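Local coordinates for protein NAD nucleotidase (Haemophilus influenzae, PDB 3ZTV) that degrades NAD to adenosine and nicotinamide riboside in the periplasm, combining pyrophosphatase and 5'-nucleotidase activities, with zinc as its metal, at residues L450-M454 with G464-Y468; R373-K377 with N566-N570. All coordinates share one frame; numbering follows the deposited sequence.

Contact 1. Residues L450-M454 with G464-Y468. With ADN (adenosine), chain D.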
loop_
_atom_site.group_PDB
_atom_site.type_symbol
_atom_site.label_atom_id
_atom_site.label_comp_id
_atom_site.label_asym_id
_atom_site.label_seq_id
_atom_site.Cartn_x
_atom_site.Cartn_y
_atom_site.Cartn_z
ATOM N N LEU A 450 -26.771 -8.936 -24.954
ATOM C CA LEU A 450 -27.534 -8.362 -26.067
ATOM C C LEU A 450 -28.427 -9.423 -26.697
ATOM O O LEU A 450 -29.588 -9.160 -27.017
ATOM C CB LEU A 450 -26.612 -7.760 -27.131
ATOM C CG LEU A 450 -25.778 -6.553 -26.692
ATOM C CD1 LEU A 450 -24.827 -6.114 -27.804
ATOM C CD2 LEU A 450 -26.678 -5.400 -26.260
ATOM N N GLU A 451 -27.887 -10.625 -26.869
ATOM C CA GLU A 451 -28.682 -11.727 -27.408
ATOM C C GLU A 451 -29.864 -12.041 -26.481
ATOM O O GLU A 451 -30.997 -12.243 -26.937
ATOM C CB GLU A 451 -27.815 -12.972 -27.627
ATOM C CG GLU A 451 -26.695 -12.823 -28.671
ATOM C CD GLU A 451 -27.162 -13.007 -30.117
ATOM O OE1 GLU A 451 -28.344 -13.349 -30.344
ATOM O OE2 GLU A 451 -26.317 -12.827 -31.029
ATOM N N ASP A 452 -29.597 -12.083 -25.178
ATOM C CA ASP A 452 -30.645 -12.344 -24.190
ATOM C C ASP A 452 -31.767 -11.316 -24.299
ATOM O O ASP A 452 -32.954 -11.664 -24.344
ATOM C CB ASP A 452 -30.082 -12.287 -22.763
ATOM C CG ASP A 452 -29.024 -13.350 -22.485
ATOM O OD1 ASP A 452 -28.987 -14.394 -23.169
ATOM O OD2 ASP A 452 -28.226 -13.143 -21.544
ATOM N N ALA A 453 -31.385 -10.043 -24.325
ATOM C CA ALA A 453 -32.363 -8.964 -24.333
ATOM C C ALA A 453 -33.229 -8.990 -25.589
ATOM O O ALA A 453 -34.451 -8.838 -25.510
ATOM C CB ALA A 453 -31.673 -7.627 -24.173
ATOM N N MET A 454 -32.603 -9.190 -26.746
ATOM C CA MET A 454 -33.344 -9.296 -28.005
ATOM C C MET A 454 -34.304 -10.485 -28.013
ATOM O O MET A 454 -35.435 -10.378 -28.505
ATOM C CB MET A 454 -32.391 -9.371 -29.203
ATOM C CG MET A 454 -31.714 -8.052 -29.518
ATOM S SD MET A 454 -30.811 -8.085 -31.085
ATOM C CE MET A 454 -29.418 -9.129 -30.643
ATOM N N GLY A 464 -40.138 -4.122 -24.219
ATOM C CA GLY A 464 -39.364 -3.141 -23.475
ATOM C C GLY A 464 -37.946 -3.585 -23.158
ATOM O O GLY A 464 -37.125 -2.777 -22.719
ATOM N N ALA A 465 -37.650 -4.865 -23.370
ATOM C CA ALA A 465 -36.303 -5.384 -23.126
ATOM C C ALA A 465 -35.295 -4.983 -24.206
ATOM O O ALA A 465 -34.087 -5.117 -24.008
ATOM C CB ALA A 465 -36.336 -6.900 -22.984
ATOM N N PHE A 466 -35.772 -4.507 -25.350
ATOM C CA PHE A 466 -34.871 -4.298 -26.479
ATOM C C PHE A 466 -33.745 -3.328 -26.110
ATOM O O PHE A 466 -34.011 -2.228 -25.633
ATOM C CB PHE A 466 -35.628 -3.818 -27.717
ATOM C CG PHE A 466 -34.863 -4.031 -28.987
ATOM C CD1 PHE A 466 -33.933 -3.098 -29.416
ATOM C CD2 PHE A 466 -35.053 -5.187 -29.733
ATOM C CE1 PHE A 466 -33.210 -3.302 -30.578
ATOM C CE2 PHE A 466 -34.330 -5.398 -30.895
ATOM C CZ PHE A 466 -33.407 -4.449 -31.316
ATOM N N PRO A 467 -32.476 -3.731 -26.337
ATOM C CA PRO A 467 -31.327 -2.976 -25.827
ATOM C C PRO A 467 -30.753 -1.940 -26.791
ATOM O O PRO A 467 -30.649 -2.187 -27.996
ATOM C CB PRO A 467 -30.291 -4.074 -25.590
ATOM C CG PRO A 467 -30.547 -5.037 -26.711
ATOM C CD PRO A 467 -32.059 -5.024 -26.916
ATOM N N TYR A 468 -30.382 -0.790 -26.245
ATOM C CA TYR A 468 -29.657 0.241 -26.983
ATOM C C TYR A 468 -28.497 0.678 -26.106
ATOM O O TYR A 468 -28.610 0.671 -24.877
ATOM C CB TYR A 468 -30.548 1.451 -27.275
ATOM C CG TYR A 468 -31.728 1.175 -28.185
ATOM C CD1 TYR A 468 -32.881 0.564 -27.703
ATOM C CD2 TYR A 468 -31.692 1.538 -29.528
ATOM C CE1 TYR A 468 -33.965 0.318 -28.534
ATOM C CE2 TYR A 468 -32.774 1.291 -30.367
ATOM C CZ TYR A 468 -33.906 0.682 -29.865
ATOM O OH TYR A 468 -34.994 0.435 -30.682
HETATM O "O5'" ADN D . -44.330 -2.312 -18.480
HETATM C "C5'" ADN D . -43.287 -3.209 -18.094
HETATM C "C4'" ADN D . -42.012 -2.827 -18.837
HETATM O "O4'" ADN D . -41.533 -1.561 -18.376
HETATM C "C3'" ADN D . -40.879 -3.810 -18.614
HETATM O "O3'" ADN D . -40.890 -4.848 -19.599
HETATM C "C2'" ADN D . -39.642 -2.941 -18.738
HETATM O "O2'" ADN D . -39.214 -2.848 -20.102
HETATM C "C1'" ADN D . -40.107 -1.569 -18.290
HETATM N N9 ADN D . -39.700 -1.347 -16.885
HETATM C C8 ADN D . -40.409 -1.621 -15.772
HETATM N N7 ADN D . -39.708 -1.278 -14.656
HETATM C C5 ADN D . -38.519 -0.777 -15.060
HETATM C C6 ADN D . -37.303 -0.221 -14.426
HETATM N N6 ADN D . -37.173 -0.122 -13.083
HETATM N N1 ADN D . -36.307 0.189 -15.235
HETATM C C2 ADN D . -36.390 0.111 -16.576
HETATM N N3 ADN D . -37.460 -0.380 -17.219
HETATM C C4 ADN D . -38.533 -0.823 -16.526
#
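A465 faces A453 where the helix carrying L450-M454 passes the short 3-10 turn that begins G464-Y468. The methyl CB of A453 rests 3.5 Å from A465 O, and in turn A465 CB lies 3.7 Å from A453 O, so two small residues let the backbones come close. That same A465 O accepts a hydrogen bond from Y524, which satisfies it inside the core. Next comes F466, whose ring leans obliquely past M454, with M454 CG 4.0 Å from F466 CE2. With CG beside the backbone N (chi1 -73°) and chi2 extended, M454 SD stands 5.2 Å from the centroid of the F466 ring, 45° off the normal: a Met-aromatic contact of oblique geometry. P467 then fits into the angle between three helix side chains: its CG is 3.8 Å from A453 CB, its CD lies 4.0 Å from M454 CG, the two side chains crossing at about a right angle, and its CB takes L450 CD2 at 3.9 Å. Its own CD also lies over one face of the preceding F466 ring, toward the rim. By P467 the chain has become an edge strand, 467-470, which pairs antiparallel with strand 404-408. The helix thus packs on the chain that leads into the sheet of the C-terminal nucleotidase domain, next to the adenosine pocket, to which G464 belongs, its O 3.3 Å from adenosine O2'.

Contact 2. Residues R373-K377 with N566-N570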
loop_
_atom_site.group_PDB
_atom_site.type_symbol
_atom_site.label_atom_id
_atom_site.label_comp_id
_atom_site.label_asym_id
_atom_site.label_seq_id
_atom_site.Cartn_x
_atom_site.Cartn_y
_atom_site.Cartn_z
ATOM N N ARG A 373 -39.962 0.926 -29.563
ATOM C CA ARG A 373 -39.049 0.040 -28.840
ATOM C C ARG A 373 -38.129 -0.756 -29.754
ATOM O O ARG A 373 -36.944 -0.920 -29.454
ATOM C CB ARG A 373 -39.819 -0.906 -27.922
ATOM C CG ARG A 373 -40.361 -0.235 -26.677
ATOM C CD ARG A 373 -41.284 -1.169 -25.920
ATOM N NE ARG A 373 -41.729 -0.593 -24.655
ATOM C CZ ARG A 373 -42.557 -1.208 -23.819
ATOM N NH1 ARG A 373 -43.019 -2.415 -24.116
ATOM N NH2 ARG A 373 -42.921 -0.621 -22.685
ATOM N N ILE A 374 -38.674 -1.251 -30.862
ATOM C CA ILE A 374 -37.912 -2.071 -31.802
ATOM C C ILE A 374 -37.849 -1.385 -33.165
ATOM O O ILE A 374 -38.881 -0.991 -33.712
ATOM C CB ILE A 374 -38.537 -3.463 -31.957
ATOM C CG1 ILE A 374 -38.637 -4.153 -30.593
ATOM C CG2 ILE A 374 -37.726 -4.306 -32.929
ATOM C CD1 ILE A 374 -39.378 -5.469 -30.622
ATOM N N PRO A 375 -36.637 -1.231 -33.720
ATOM C CA PRO A 375 -36.518 -0.534 -35.005
ATOM C C PRO A 375 -37.165 -1.325 -36.130
ATOM O O PRO A 375 -37.193 -2.556 -36.073
ATOM C CB PRO A 375 -35.004 -0.466 -35.235
ATOM C CG PRO A 375 -34.385 -0.725 -33.888
ATOM C CD PRO A 375 -35.326 -1.650 -33.194
ATOM N N ASN A 376 -37.684 -0.614 -37.130
ATOM C CA ASN A 376 -38.197 -1.234 -38.352
ATOM C C ASN A 376 -39.403 -2.153 -38.159
ATOM O O ASN A 376 -39.658 -3.037 -38.978
ATOM C CB ASN A 376 -37.071 -1.963 -39.094
ATOM C CG ASN A 376 -36.078 -1.004 -39.722
ATOM O OD1 ASN A 376 -36.467 -0.022 -40.358
ATOM N ND2 ASN A 376 -34.789 -1.271 -39.535
ATOM N N LYS A 377 -40.144 -1.942 -37.076
ATOM C CA LYS A 377 -41.409 -2.638 -36.877
ATOM C C LYS A 377 -42.572 -1.704 -37.202
ATOM O O LYS A 377 -42.414 -0.485 -37.198
ATOM C CB LYS A 377 -41.531 -3.145 -35.440
ATOM C CG LYS A 377 -40.692 -4.378 -35.139
ATOM C CD LYS A 377 -41.040 -5.519 -36.084
ATOM C CE LYS A 377 -40.318 -6.804 -35.707
ATOM N NZ LYS A 377 -41.203 -7.763 -34.985
ATOM N N ASN A 566 -27.606 3.867 -32.464
ATOM C CA ASN A 566 -26.516 2.896 -32.277
ATOM C C ASN A 566 -26.959 1.444 -32.503
ATOM O O ASN A 566 -26.291 0.501 -32.067
ATOM C CB ASN A 566 -25.847 3.032 -30.896
ATOM C CG ASN A 566 -24.839 4.171 -30.830
ATOM O OD1 ASN A 566 -24.439 4.600 -29.737
ATOM N ND2 ASN A 566 -24.414 4.664 -31.990
ATOM N N VAL A 567 -28.093 1.267 -33.173
ATOM C CA VAL A 567 -28.598 -0.063 -33.490
ATOM C C VAL A 567 -29.085 -0.141 -34.936
ATOM O O VAL A 567 -29.880 0.697 -35.378
ATOM C CB VAL A 567 -29.764 -0.476 -32.562
ATOM C CG1 VAL A 567 -30.315 -1.824 -32.989
ATOM C CG2 VAL A 567 -29.300 -0.519 -31.113
ATOM N N LYS A 568 -28.596 -1.140 -35.666
ATOM C CA LYS A 568 -29.167 -1.480 -36.965
ATOM C C LYS A 568 -29.839 -2.834 -36.842
ATOM O O LYS A 568 -29.177 -3.857 -36.683
ATOM C CB LYS A 568 -28.116 -1.512 -38.081
ATOM C CG LYS A 568 -28.718 -1.892 -39.440
ATOM C CD LYS A 568 -27.757 -1.690 -40.605
ATOM C CE LYS A 568 -28.408 -2.135 -41.910
ATOM N NZ LYS A 568 -27.580 -1.813 -43.105
ATOM N N PHE A 569 -31.164 -2.832 -36.907
ATOM C CA PHE A 569 -31.933 -4.050 -36.721
ATOM C C PHE A 569 -32.649 -4.422 -38.013
ATOM O O PHE A 569 -33.494 -3.672 -38.509
ATOM C CB PHE A 569 -32.938 -3.877 -35.575
ATOM C CG PHE A 569 -33.711 -5.126 -35.248
ATOM C CD1 PHE A 569 -33.079 -6.213 -34.671
ATOM C CD2 PHE A 569 -35.071 -5.212 -35.509
ATOM C CE1 PHE A 569 -33.777 -7.366 -34.368
ATOM C CE2 PHE A 569 -35.779 -6.369 -35.206
ATOM C CZ PHE A 569 -35.132 -7.443 -34.631
ATOM N N ASN A 570 -32.293 -5.579 -38.555
ATOM C CA ASN A 570 -32.877 -6.043 -39.804
ATOM C C ASN A 570 -34.111 -6.884 -39.503
ATOM O O ASN A 570 -34.001 -8.043 -39.118
ATOM C CB ASN A 570 -31.846 -6.843 -40.605
ATOM C CG ASN A 570 -30.541 -6.083 -40.808
ATOM O OD1 ASN A 570 -29.453 -6.614 -40.571
ATOM N ND2 ASN A 570 -30.645 -4.831 -41.248
#
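N376 ND2 gives a hydrogen bond of 2.9 Å to F569 O, the one polar bond between the turn and the strand. It is fairly straight, with an angle of 159° at the hydrogen, and the carbonyl oxygen lies close to the plane of the N376 amide. The donor arrives nearly in line with the C=O bond, so the amide N-H meets this carbonyl nearly head-on. With CG beside the backbone N (chi1 -71°), the N376 side chain reaches out to the strand from the exposed side of the contact. The residue sits in a type II beta turn running from I374 to K377, where it has a positive phi of 64°. The turn directly follows R373, a probable substrate-binding residue. Strand 567-570, on the other side, is an edge strand of a small four-stranded sheet, running parallel to its neighbour 472-477, so the contact fastens a loop to the last strand of the chain. The F569 ring packs against the turn. P375 O touches it at the edge, near the ring plane, 3.4 Å from F569 CD2, while I374 CG2 approaches obliquely to 3.6 Å from F569 CE2. The pyrrolidine of P375 meets the root of the same side chain, its CG 3.9 Å from F569 CB, and more loosely V567 CG1 at 4.3 Å. L458 of helix 443-460 touches both I374 and F569, and K377 NZ forms a salt bridge with E478.

How the contacts relate
Going from the N terminus, the chain first passes R373-K377, then helix 443-460 with L450-M454, next G464-Y468, and only near its end N566-N570. Contact 1 therefore closes a short loop of nine intervening residues, and it lies wholly within the long loop of 188 residues that contact 2 closes; the two nest and do not cross. Their centres are 11 Å apart, and Y468 joins them: its OH is 2.7 Å from R373 O, a probable hydrogen bond, and its ring packs on V567. F466 and F569 also meet edge-to-face. The two contacts join the loop after strand 357-362, helix 443-460, edge strand 467-470 and the C-terminal strand 567-570.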